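Glycosyl hydrolase family 26 (Bacteroides ovatus, PDB 4ZXO) is a beta-mannanase that probably hydrolyses the mannan backbone of galactomannan and is encoded in a polysaccharide utilization locus. Local coordinates at residues 159-164 with 189-194. Numbering follows the deposited sequence.
Sequences VVFRPW and RMTNDR
Residues 159-164, which carry strand 159-162, meet one turn of helix 181-197 through Phe161, Trp164 and Thr191, with no backbone hydrogen bond joining the segments. Trp164 has a left-handed backbone conformation, and its side chain leaves the backbone toward the helix. There NE1 of Trp164 donates to OG1 of Thr191 over 2.9 Å; the oxygen lies in the indole plane, and the N-H...O angle of 160° keeps the bond close to straight. Tryptophan suits this place because it combines a large apolar surface, packed edge-to-face with Trp174 and Trp188, with a single N-H at its edge for the threonine hydroxyl. OG1 of Thr191 also bonds to the carbonyl O of Leu187, one turn earlier, so one small hydroxyl links the helix backbone to a buried indole N-H. This hydroxyl sits beside the backbone N (chi1 -57°), which leaves the methyl CG2 anti to that N and directed at Phe161, whose CE2 it approaches to 4.1 Å near the ring plane. Threonine suits the place because its two branches serve a polar and an apolar neighbour at once. In the TIM barrel of this glycoside hydrolase family, strand 159-162 runs parallel between strands 97-101 and 203-207, and helix 181-197 lies in the crossover leading to strand 203-207. Phe161, with CG anti to its own N (chi1 180°), reaches into this strand-helix layer, where a flat apolar ring can present its edge to the methyl of Thr191. Between the two aromatic residues the rigid Pro163 fills space: its CD lies 3.7 Å above the Phe161 ring plane and its CB 3.6 Å above that of Trp164.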
loop_
_atom_site.group_PDB
_atom_site.type_symbol
_atom_site.label_atom_id
_atom_site.label_comp_id
_atom_site.label_asym_id
_atom_site.label_seq_id
_atom_site.Cartn_x
_atom_site.Cartn_y
_atom_site.Cartn_z
ATOM N N VAL A 159 5.909 -8.307 4.303
ATOM C CA VAL A 159 5.053 -7.499 3.415
ATOM C C VAL A 159 4.161 -6.596 4.249
ATOM O O VAL A 159 3.716 -6.986 5.324
ATOM C CB VAL A 159 4.152 -8.450 2.526
ATOM C CG1 VAL A 159 2.941 -7.734 1.907
ATOM C CG2 VAL A 159 5.062 -9.124 1.508
ATOM N N VAL A 160 3.944 -5.371 3.780
ATOM C CA VAL A 160 2.901 -4.528 4.381
ATOM C C VAL A 160 1.615 -4.802 3.624
ATOM O O VAL A 160 1.491 -4.424 2.466
ATOM C CB VAL A 160 3.243 -3.040 4.342
ATOM C CG1 VAL A 160 2.069 -2.173 4.910
ATOM C CG2 VAL A 160 4.557 -2.795 5.113
ATOM N N PHE A 161 0.659 -5.466 4.266
ATOM C CA PHE A 161 -0.582 -5.862 3.596
ATOM C C PHE A 161 -1.656 -4.818 3.969
ATOM O O PHE A 161 -1.798 -4.454 5.164
ATOM C CB PHE A 161 -0.976 -7.252 4.052
ATOM C CG PHE A 161 -2.251 -7.789 3.447
ATOM C CD1 PHE A 161 -2.479 -7.722 2.073
ATOM C CD2 PHE A 161 -3.194 -8.438 4.263
ATOM C CE1 PHE A 161 -3.678 -8.226 1.516
ATOM C CE2 PHE A 161 -4.371 -8.991 3.694
ATOM C CZ PHE A 161 -4.600 -8.893 2.330
ATOM N N ARG A 162 -2.337 -4.293 2.958
ATOM C CA ARG A 162 -3.216 -3.122 3.119
ATOM C C ARG A 162 -4.580 -3.414 2.545
ATOM O O ARG A 162 -4.966 -2.814 1.519
ATOM C CB ARG A 162 -2.544 -1.919 2.394
ATOM C CG ARG A 162 -3.190 -0.607 2.636
ATOM C CD ARG A 162 -2.364 0.503 1.989
ATOM N NE ARG A 162 -2.296 0.379 0.541
ATOM C CZ ARG A 162 -3.129 1.019 -0.312
ATOM N NH1 ARG A 162 -4.169 1.738 0.155
ATOM N NH2 ARG A 162 -2.981 0.871 -1.636
ATOM N N PRO A 163 -5.339 -4.317 3.155
ATOM C CA PRO A 163 -6.658 -4.666 2.629
ATOM C C PRO A 163 -7.695 -3.611 3.079
ATOM O O PRO A 163 -7.391 -2.793 3.953
ATOM C CB PRO A 163 -6.946 -6.021 3.304
ATOM C CG PRO A 163 -6.289 -5.848 4.670
ATOM C CD PRO A 163 -4.971 -5.161 4.315
ATOM N N TRP A 164 -8.895 -3.661 2.519
ATOM C CA TRP A 164 -10.036 -2.886 3.064
ATOM C C TRP A 164 -9.738 -1.395 3.078
ATOM O O TRP A 164 -10.096 -0.655 4.009
ATOM C CB TRP A 164 -10.398 -3.341 4.496
ATOM C CG TRP A 164 -10.463 -4.853 4.661
ATOM C CD1 TRP A 164 -9.755 -5.616 5.568
ATOM C CD2 TRP A 164 -11.219 -5.782 3.859
ATOM N NE1 TRP A 164 -10.033 -6.948 5.386
ATOM C CE2 TRP A 164 -10.918 -7.086 4.346
ATOM C CE3 TRP A 164 -12.094 -5.641 2.755
ATOM C CZ2 TRP A 164 -11.504 -8.233 3.810
ATOM C CZ3 TRP A 164 -12.666 -6.791 2.219
ATOM C CH2 TRP A 164 -12.344 -8.061 2.734
ATOM N N ARG A 189 -10.867 -8.061 11.924
ATOM C CA ARG A 189 -10.607 -9.138 12.854
ATOM C C ARG A 189 -10.595 -10.513 12.192
ATOM O O ARG A 189 -9.707 -11.342 12.491
ATOM C CB ARG A 189 -11.627 -9.085 13.977
ATOM C CG ARG A 189 -11.358 -7.876 14.900
ATOM C CD ARG A 189 -11.954 -8.074 16.277
ATOM N NE ARG A 189 -13.372 -8.338 16.153
ATOM C CZ ARG A 189 -14.343 -7.409 16.107
ATOM N NH1 ARG A 189 -15.593 -7.842 15.978
ATOM N NH2 ARG A 189 -14.075 -6.091 16.242
ATOM N N MET A 190 -11.538 -10.765 11.283
ATOM C CA MET A 190 -11.512 -12.024 10.495
ATOM C C MET A 190 -10.237 -12.173 9.700
ATOM O O MET A 190 -9.642 -13.235 9.637
ATOM C CB MET A 190 -12.690 -12.095 9.511
ATOM C CG MET A 190 -14.009 -12.307 10.164
ATOM S SD MET A 190 -15.390 -11.886 9.052
ATOM C CE MET A 190 -15.091 -12.957 7.658
ATOM N N THR A 191 -9.804 -11.082 9.066
ATOM C CA THR A 191 -8.563 -11.144 8.286
ATOM C C THR A 191 -7.374 -11.475 9.178
ATOM O O THR A 191 -6.585 -12.376 8.887
ATOM C CB THR A 191 -8.339 -9.808 7.598
ATOM O OG1 THR A 191 -9.482 -9.486 6.768
ATOM C CG2 THR A 191 -7.033 -9.803 6.740
ATOM N N ASN A 192 -7.254 -10.736 10.272
ATOM C CA ASN A 192 -6.121 -10.977 11.176
ATOM C C ASN A 192 -6.185 -12.371 11.743
ATOM O O ASN A 192 -5.162 -13.057 11.830
ATOM C CB ASN A 192 -6.128 -9.939 12.275
ATOM C CG ASN A 192 -4.991 -10.104 13.229
ATOM O OD1 ASN A 192 -3.820 -9.972 12.852
ATOM N ND2 ASN A 192 -5.323 -10.369 14.498
ATOM N N ASP A 193 -7.389 -12.837 12.092
ATOM C CA ASP A 193 -7.492 -14.176 12.685
ATOM C C ASP A 193 -7.032 -15.265 11.730
ATOM O O ASP A 193 -6.317 -16.209 12.106
ATOM C CB ASP A 193 -8.935 -14.460 13.126
ATOM C CG ASP A 193 -9.353 -13.630 14.340
ATOM O OD1 ASP A 193 -8.479 -13.014 15.002
ATOM O OD2 ASP A 193 -10.577 -13.588 14.614
ATOM N N ARG A 194 -7.450 -15.148 10.480
ATOM C CA ARG A 194 -7.088 -16.199 9.554
ATOM C C ARG A 194 -5.597 -16.127 9.248
ATOM O O ARG A 194 -4.904 -17.180 9.150
ATOM C CB ARG A 194 -7.882 -16.142 8.238
ATOM C CG ARG A 194 -9.340 -16.336 8.328
ATOM C CD ARG A 194 -9.700 -17.591 9.093
ATOM N NE ARG A 194 -9.433 -18.793 8.328
ATOM C CZ ARG A 194 -9.612 -20.015 8.843
ATOM N NH1 ARG A 194 -10.062 -20.169 10.092
ATOM N NH2 ARG A 194 -9.323 -21.096 8.123
#